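Local coordinates for TCR beta chain (Gallus gallus, PDB 6LIR), which forms the beta half of the chicken alpha-beta T-cell receptor, which probably recognises peptide antigens presented by MHC molecules on other cells, at residues Arg65-Gln68 / Glu69-His72; Leu185-Ala189 / Gln190-Asn194. All blocks are in the same frame, centred on the assembly; numbering follows the deposited sequence.

Interaction 1. Residues Arg65-Gln68 / Glu69-His72; sequences RSSQ and EVFH
At the edge of the His72 imidazole, near the ring plane, sits the hydroxyl of Ser66, and the bond from His72 NE2 to Ser66 OG is weak: 3.3 Å long and bent to 123°. One face of this ring is met by Val70 CG1, offset toward the rim, while ND1 bonds to Ser19 on the adjoining strand. The Phe71 ring has Arg65 N at its edge, in plane, and CD1 lies 3.8 Å from Arg65 CB as the two side chains cross at about a right angle. A bend at chi2 (79°) folds the arginine back along the turn, where CD passes 3.3 Å from Val70 O and NH1 reaches Gln68 O at 2.9 Å, in the guanidinium plane; NE gives a weak bond to Ser67 O. NH2 bonds to Asp27 O and Ser46 OG. A leucine in place of Arg65 would probably leave the Gln68 carbonyl without its NH1 donor and the turn freer to shift. On the other side of the turn, Ser67 OG donates to Glu69 OE2 over 3.2 Å, nearly along the C-O axis. The V-domain hairpin of strands 61-67 and 70-75 is thus probably braced by the buried Arg65 guanidinium, shared among backbone carbonyls and a serine hydroxyl.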
ATOM      1  N   ARG B  65       9.392   5.209 -27.291  1.00 46.07           N
ATOM      2  CA  ARG B  65       9.313   6.571 -26.771  1.00 45.43           C
ATOM      3  C   ARG B  65       8.816   7.427 -27.928  1.00 48.11           C
ATOM      4  O   ARG B  65       9.589   7.945 -28.735  1.00 49.21           O
ATOM      5  CB  ARG B  65      10.667   7.035 -26.245  1.00 43.60           C
ATOM      6  CG  ARG B  65      10.683   8.459 -25.723  1.00 44.31           C
ATOM      7  CD  ARG B  65      10.089   8.555 -24.327  1.00 41.73           C
ATOM      8  NE  ARG B  65      10.225   9.897 -23.766  1.00 37.81           N
ATOM      9  CZ  ARG B  65      11.301  10.324 -23.113  1.00 42.82           C
ATOM     10  NH1 ARG B  65      11.341  11.561 -22.630  1.00 37.13           N
ATOM     11  NH2 ARG B  65      12.338   9.514 -22.946  1.00 45.89           N
ATOM     12  N   SER B  66       7.486   7.560 -28.010  1.00 49.93           N
ATOM     13  CA  SER B  66       6.859   8.224 -29.146  1.00 50.76           C
ATOM     14  C   SER B  66       7.100   9.726 -29.133  1.00 51.66           C
ATOM     15  O   SER B  66       7.085  10.364 -30.191  1.00 54.45           O
ATOM     16  CB  SER B  66       5.358   7.925 -29.165  1.00 52.29           C
ATOM     17  OG  SER B  66       4.730   8.386 -27.980  1.00 52.31           O
ATOM     18  N   SER B  67       7.307  10.307 -27.956  1.00 48.30           N
ATOM     19  CA  SER B  67       7.549  11.737 -27.836  1.00 44.00           C
ATOM     20  C   SER B  67       8.202  11.987 -26.487  1.00 47.49           C
ATOM     21  O   SER B  67       8.348  11.077 -25.668  1.00 48.25           O
ATOM     22  CB  SER B  67       6.251  12.537 -27.974  1.00 49.45           C
ATOM     23  OG  SER B  67       5.364  12.238 -26.908  1.00 51.38           O
ATOM     24  N   GLN B  68       8.590  13.246 -26.266  1.00 48.27           N
ATOM     25  CA  GLN B  68       9.222  13.623 -25.006  1.00 47.95           C
ATOM     26  C   GLN B  68       8.340  13.297 -23.804  1.00 49.16           C
ATOM     27  O   GLN B  68       8.856  12.967 -22.728  1.00 46.67           O
ATOM     28  CB  GLN B  68       9.568  15.113 -25.033  1.00 48.22           C
ATOM     29  CG  GLN B  68      10.219  15.652 -23.767  1.00 50.89           C
ATOM     30  CD  GLN B  68      11.697  15.309 -23.658  1.00 58.68           C
ATOM     31  OE1 GLN B  68      12.162  14.311 -24.212  1.00 55.36           O
ATOM     32  NE2 GLN B  68      12.444  16.140 -22.939  1.00 56.72           N
ATOM     33  N   GLU B  69       7.020  13.351 -23.971  1.00 46.89           N
ATOM     34  CA  GLU B  69       6.101  13.213 -22.848  1.00 47.16           C
ATOM     35  C   GLU B  69       5.660  11.779 -22.586  1.00 43.33           C
ATOM     36  O   GLU B  69       5.197  11.486 -21.478  1.00 44.42           O
ATOM     37  CB  GLU B  69       4.848  14.075 -23.073  1.00 44.58           C
ATOM     38  CG  GLU B  69       5.113  15.569 -23.172  1.00 51.09           C
ATOM     39  CD  GLU B  69       5.512  15.998 -24.571  1.00 54.88           C
ATOM     40  OE1 GLU B  69       5.896  17.174 -24.749  1.00 59.37           O
ATOM     41  OE2 GLU B  69       5.446  15.155 -25.490  1.00 53.58           O
ATOM     42  N   VAL B  70       5.801  10.878 -23.556  1.00 39.80           N
ATOM     43  CA  VAL B  70       5.092   9.605 -23.543  1.00 45.26           C
ATOM     44  C   VAL B  70       6.075   8.475 -23.809  1.00 46.99           C
ATOM     45  O   VAL B  70       6.837   8.521 -24.782  1.00 42.39           O
ATOM     46  CB  VAL B  70       3.958   9.576 -24.589  1.00 44.38           C
ATOM     47  CG1 VAL B  70       3.224   8.245 -24.539  1.00 44.61           C
ATOM     48  CG2 VAL B  70       2.996  10.729 -24.366  1.00 44.19           C
ATOM     49  N   PHE B  71       6.022   7.441 -22.969  1.00 37.62           N
ATOM     50  CA  PHE B  71       6.854   6.252 -23.117  1.00 39.61           C
ATOM     51  C   PHE B  71       5.944   5.037 -23.011  1.00 41.16           C
ATOM     52  O   PHE B  71       5.366   4.780 -21.948  1.00 38.66           O
ATOM     53  CB  PHE B  71       7.947   6.217 -22.047  1.00 40.61           C
ATOM     54  CG  PHE B  71       8.995   5.167 -22.274  1.00 39.72           C
ATOM     55  CD1 PHE B  71       9.312   4.745 -23.554  1.00 41.66           C
ATOM     56  CD2 PHE B  71       9.672   4.608 -21.201  1.00 39.90           C
ATOM     57  CE1 PHE B  71      10.286   3.781 -23.762  1.00 44.71           C
ATOM     58  CE2 PHE B  71      10.643   3.644 -21.400  1.00 40.49           C
ATOM     59  CZ  PHE B  71      10.951   3.228 -22.681  1.00 41.01           C
ATOM     60  N   HIS B  72       5.824   4.288 -24.106  1.00 37.09           N
ATOM     61  CA  HIS B  72       4.935   3.137 -24.166  1.00 38.12           C
ATOM     62  C   HIS B  72       5.677   1.860 -23.805  1.00 41.88           C
ATOM     63  O   HIS B  72       6.804   1.635 -24.251  1.00 43.45           O
ATOM     64  CB  HIS B  72       4.339   2.984 -25.568  1.00 41.66           C
ATOM     65  CG  HIS B  72       3.546   4.164 -26.026  1.00 43.33           C
ATOM     66  ND1 HIS B  72       2.242   4.381 -25.635  1.00 45.12           N
ATOM     67  CD2 HIS B  72       3.866   5.188 -26.852  1.00 48.59           C
ATOM     68  CE1 HIS B  72       1.796   5.491 -26.196  1.00 48.26           C
ATOM     69  NE2 HIS B  72       2.762   6.000 -26.939  1.00 48.09           N
TER

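Interaction 2. Residues Leu185-Ala189 / Gln190-Asn194; sequences LRISA and QEWFN
Ser188 OG, at the N-cap of the short helix 189-192, accepts from Glu191 N at 3.2 Å, with an N-H...O angle of 152°. The torsion that sets OG between the backbone N and the carbonyl carbon (chi1 71°) turns the hydroxyl toward this amide, which also makes a weak bond to Ser188 O. That carbonyl has a second donor in Trp192 N, 3.1 Å away and in the carbonyl plane. One residue on, Ala189 O accepts from Phe193 N at 2.9 Å, nearly along its C=O axis, as the chain leaves helical geometry; Phe193 is itself the centre of an inverse gamma turn. Ser188 N is satisfied through water, donating at 2.8 Å to water 1, which in turn donates to Glu191 OE1. Extended beyond CG, Glu191 brings that oxygen back over Ile187, 3.7 Å from its CB, while its other carboxylate oxygen, OE2, forms a salt bridge with Arg162. The Gln190 chain bends at chi2 and curls over the cap, laying its amide beside Ser188 CB. Apolar packing backs the cap, with Ile187 CD1 meeting Trp192 CB at 3.8 Å; within the helical end itself, Trp192 CD1 lies over the centre of one face of the Phe193 ring. Within the C1-type domain this helical turn leads from strand 178-188 toward strand 198-207; Ile187 and Glu191 pack on Phe199 of the latter, while Trp192 reaches Ala137 and Leu139 of strand 136-146 and Ile131 of helix 128-134.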
ATOM      1  N   LEU B 185     -12.696   3.163   8.569  1.00 34.67           N
ATOM      2  CA  LEU B 185     -12.570   4.587   8.854  1.00 37.25           C
ATOM      3  C   LEU B 185     -13.089   4.822  10.267  1.00 38.21           C
ATOM      4  O   LEU B 185     -14.284   4.655  10.529  1.00 36.42           O
ATOM      5  CB  LEU B 185     -13.343   5.427   7.836  1.00 36.77           C
ATOM      6  CG  LEU B 185     -13.608   6.890   8.209  1.00 39.85           C
ATOM      7  CD1 LEU B 185     -12.304   7.648   8.446  1.00 38.43           C
ATOM      8  CD2 LEU B 185     -14.454   7.585   7.143  1.00 37.66           C
ATOM      9  N   ARG B 186     -12.193   5.197  11.174  1.00 37.48           N
ATOM     10  CA  ARG B 186     -12.559   5.493  12.554  1.00 38.23           C
ATOM     11  C   ARG B 186     -12.636   7.001  12.745  1.00 40.78           C
ATOM     12  O   ARG B 186     -11.682   7.720  12.429  1.00 39.75           O
ATOM     13  CB  ARG B 186     -11.566   4.879  13.543  1.00 35.41           C
ATOM     14  CG  ARG B 186     -12.126   4.784  14.968  1.00 34.35           C
ATOM     15  CD  ARG B 186     -11.261   3.944  15.899  1.00 35.84           C
ATOM     16  NE  ARG B 186     -12.040   3.448  17.039  1.00 35.00           N
ATOM     17  CZ  ARG B 186     -11.513   2.980  18.167  1.00 39.72           C
ATOM     18  NH1 ARG B 186     -10.198   2.944  18.324  1.00 37.52           N
ATOM     19  NH2 ARG B 186     -12.304   2.549  19.144  1.00 38.01           N
ATOM     20  N   ILE B 187     -13.782   7.481  13.234  1.00 40.19           N
ATOM     21  CA  ILE B 187     -14.011   8.908  13.411  1.00 43.47           C
ATOM     22  C   ILE B 187     -14.501   9.175  14.829  1.00 44.63           C
ATOM     23  O   ILE B 187     -14.986   8.279  15.524  1.00 46.32           O
ATOM     24  CB  ILE B 187     -15.033   9.446  12.392  1.00 45.42           C
ATOM     25  CG1 ILE B 187     -16.362   8.712  12.568  1.00 41.59           C
ATOM     26  CG2 ILE B 187     -14.510   9.282  10.969  1.00 36.50           C
ATOM     27  CD1 ILE B 187     -17.417   9.107  11.572  1.00 43.92           C
ATOM     28  N   SER B 188     -14.366  10.432  15.251  1.00 42.81           N
ATOM     29  CA  SER B 188     -14.903  10.862  16.535  1.00 47.23           C
ATOM     30  C   SER B 188     -16.425  10.742  16.551  1.00 48.17           C
ATOM     31  O   SER B 188     -17.086  10.792  15.511  1.00 45.23           O
ATOM     32  CB  SER B 188     -14.485  12.302  16.828  1.00 45.20           C
ATOM     33  OG  SER B 188     -15.170  13.199  15.973  1.00 51.01           O
ATOM     34  N   ALA B 189     -16.981  10.556  17.755  1.00 46.36           N
ATOM     35  CA  ALA B 189     -18.434  10.509  17.903  1.00 44.40           C
ATOM     36  C   ALA B 189     -19.102  11.787  17.396  1.00 43.52           C
ATOM     37  O   ALA B 189     -20.160  11.726  16.757  1.00 45.55           O
ATOM     38  CB  ALA B 189     -18.798  10.251  19.365  1.00 42.12           C
ATOM     39  N   GLN B 190     -18.492  12.951  17.655  1.00 49.08           N
ATOM     40  CA  GLN B 190     -19.035  14.223  17.170  1.00 56.29           C
ATOM     41  C   GLN B 190     -19.179  14.229  15.650  1.00 54.83           C
ATOM     42  O   GLN B 190     -20.176  14.730  15.112  1.00 54.65           O
ATOM     43  CB  GLN B 190     -18.187  15.406  17.647  1.00 62.27           C
ATOM     44  CG  GLN B 190     -16.687  15.200  17.703  1.00 68.04           C
ATOM     45  CD  GLN B 190     -16.251  14.571  19.016  1.00 77.87           C
ATOM     46  OE1 GLN B 190     -16.329  13.354  19.184  1.00 79.98           O
ATOM     47  NE2 GLN B 190     -15.824  15.400  19.965  1.00 80.39           N
ATOM     48  N   GLU B 191     -18.199  13.667  14.935  1.00 44.50           N
ATOM     49  CA  GLU B 191     -18.280  13.659  13.479  1.00 46.65           C
ATOM     50  C   GLU B 191     -19.305  12.642  13.000  1.00 44.61           C
ATOM     51  O   GLU B 191     -19.943  12.849  11.964  1.00 44.98           O
ATOM     52  CB  GLU B 191     -16.906  13.364  12.867  1.00 44.23           C
ATOM     53  CG  GLU B 191     -16.908  13.441  11.343  1.00 42.68           C
ATOM     54  CD  GLU B 191     -15.536  13.261  10.694  1.00 47.47           C
ATOM     55  OE1 GLU B 191     -14.553  12.949  11.398  1.00 46.96           O
ATOM     56  OE2 GLU B 191     -15.445  13.434   9.455  1.00 49.40           O
ATOM     57  N   TRP B 192     -19.495  11.554  13.750  1.00 39.93           N
ATOM     58  CA  TRP B 192     -20.479  10.552  13.353  1.00 43.57           C
ATOM     59  C   TRP B 192     -21.901  11.055  13.571  1.00 43.94           C
ATOM     60  O   TRP B 192     -22.799  10.747  12.779  1.00 47.80           O
ATOM     61  CB  TRP B 192     -20.263   9.245  14.115  1.00 35.23           C
ATOM     62  CG  TRP B 192     -21.426   8.305  13.969  1.00 43.95           C
ATOM     63  CD1 TRP B 192     -22.300   7.917  14.945  1.00 42.91           C
ATOM     64  CD2 TRP B 192     -21.857   7.656  12.764  1.00 44.05           C
ATOM     65  NE1 TRP B 192     -23.240   7.058  14.425  1.00 46.55           N
ATOM     66  CE2 TRP B 192     -22.991   6.882  13.090  1.00 42.56           C
ATOM     67  CE3 TRP B 192     -21.389   7.647  11.447  1.00 42.03           C
ATOM     68  CZ2 TRP B 192     -23.666   6.111  12.144  1.00 48.75           C
ATOM     69  CZ3 TRP B 192     -22.063   6.880  10.507  1.00 45.87           C
ATOM     70  CH2 TRP B 192     -23.187   6.122  10.861  1.00 44.74           C
ATOM     71  N   PHE B 193     -22.135  11.818  14.641  1.00 44.71           N
ATOM     72  CA  PHE B 193     -23.490  12.251  14.990  1.00 48.92           C
ATOM     73  C   PHE B 193     -23.807  13.566  14.276  1.00 53.34           C
ATOM     74  O   PHE B 193     -23.975  14.629  14.874  1.00 53.78           O
ATOM     75  CB  PHE B 193     -23.637  12.380  16.499  1.00 49.50           C
ATOM     76  CG  PHE B 193     -23.876  11.073  17.192  1.00 51.73           C
ATOM     77  CD1 PHE B 193     -24.928  10.255  16.817  1.00 50.47           C
ATOM     78  CD2 PHE B 193     -23.041  10.657  18.216  1.00 43.34           C
ATOM     79  CE1 PHE B 193     -25.147   9.047  17.451  1.00 48.77           C
ATOM     80  CE2 PHE B 193     -23.254   9.451  18.851  1.00 47.72           C
ATOM     81  CZ  PHE B 193     -24.307   8.644  18.468  1.00 46.71           C
ATOM     82  N   ASN B 194     -23.893  13.457  12.955  1.00 57.20           N
ATOM     83  CA  ASN B 194     -24.271  14.538  12.058  1.00 52.77           C
ATOM     84  C   ASN B 194     -24.941  13.899  10.848  1.00 56.38           C
ATOM     85  O   ASN B 194     -24.259  13.287  10.014  1.00 56.72           O
ATOM     86  CB  ASN B 194     -23.041  15.356  11.653  1.00 53.77           C
ATOM     87  CG  ASN B 194     -23.392  16.617  10.875  1.00 55.45           C
ATOM     88  OD1 ASN B 194     -24.468  16.727  10.282  1.00 58.85           O
ATOM     89  ND2 ASN B 194     -22.470  17.573  10.864  1.00 54.53           N
TER
HETATM   90  O   HOH W   1     -13.315  12.280  13.421  1.00 49.19           O

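How the interactions relate
The two contacts lie in different immunoglobulin domains, interaction 1 in the V-set domain and interaction 2 in the C1-set domain, on opposite sides of the chain's centre. Their centres are about 47 Å apart and their nearest atoms about 35 Å, too far for any direct contact. Both change the direction of the chain, by different means: residues 65-72 turn one strand into the next of the same sheet, whereas residues 185-194 lead out of a strand through a helical turn. Their surroundings differ too. No other chain of the assembly reaches interaction 1, but at interaction 2 Arg186 forms a salt bridge with Asp135 of the TCR alpha chain, and Ser188 packs on Ala157 of that chain.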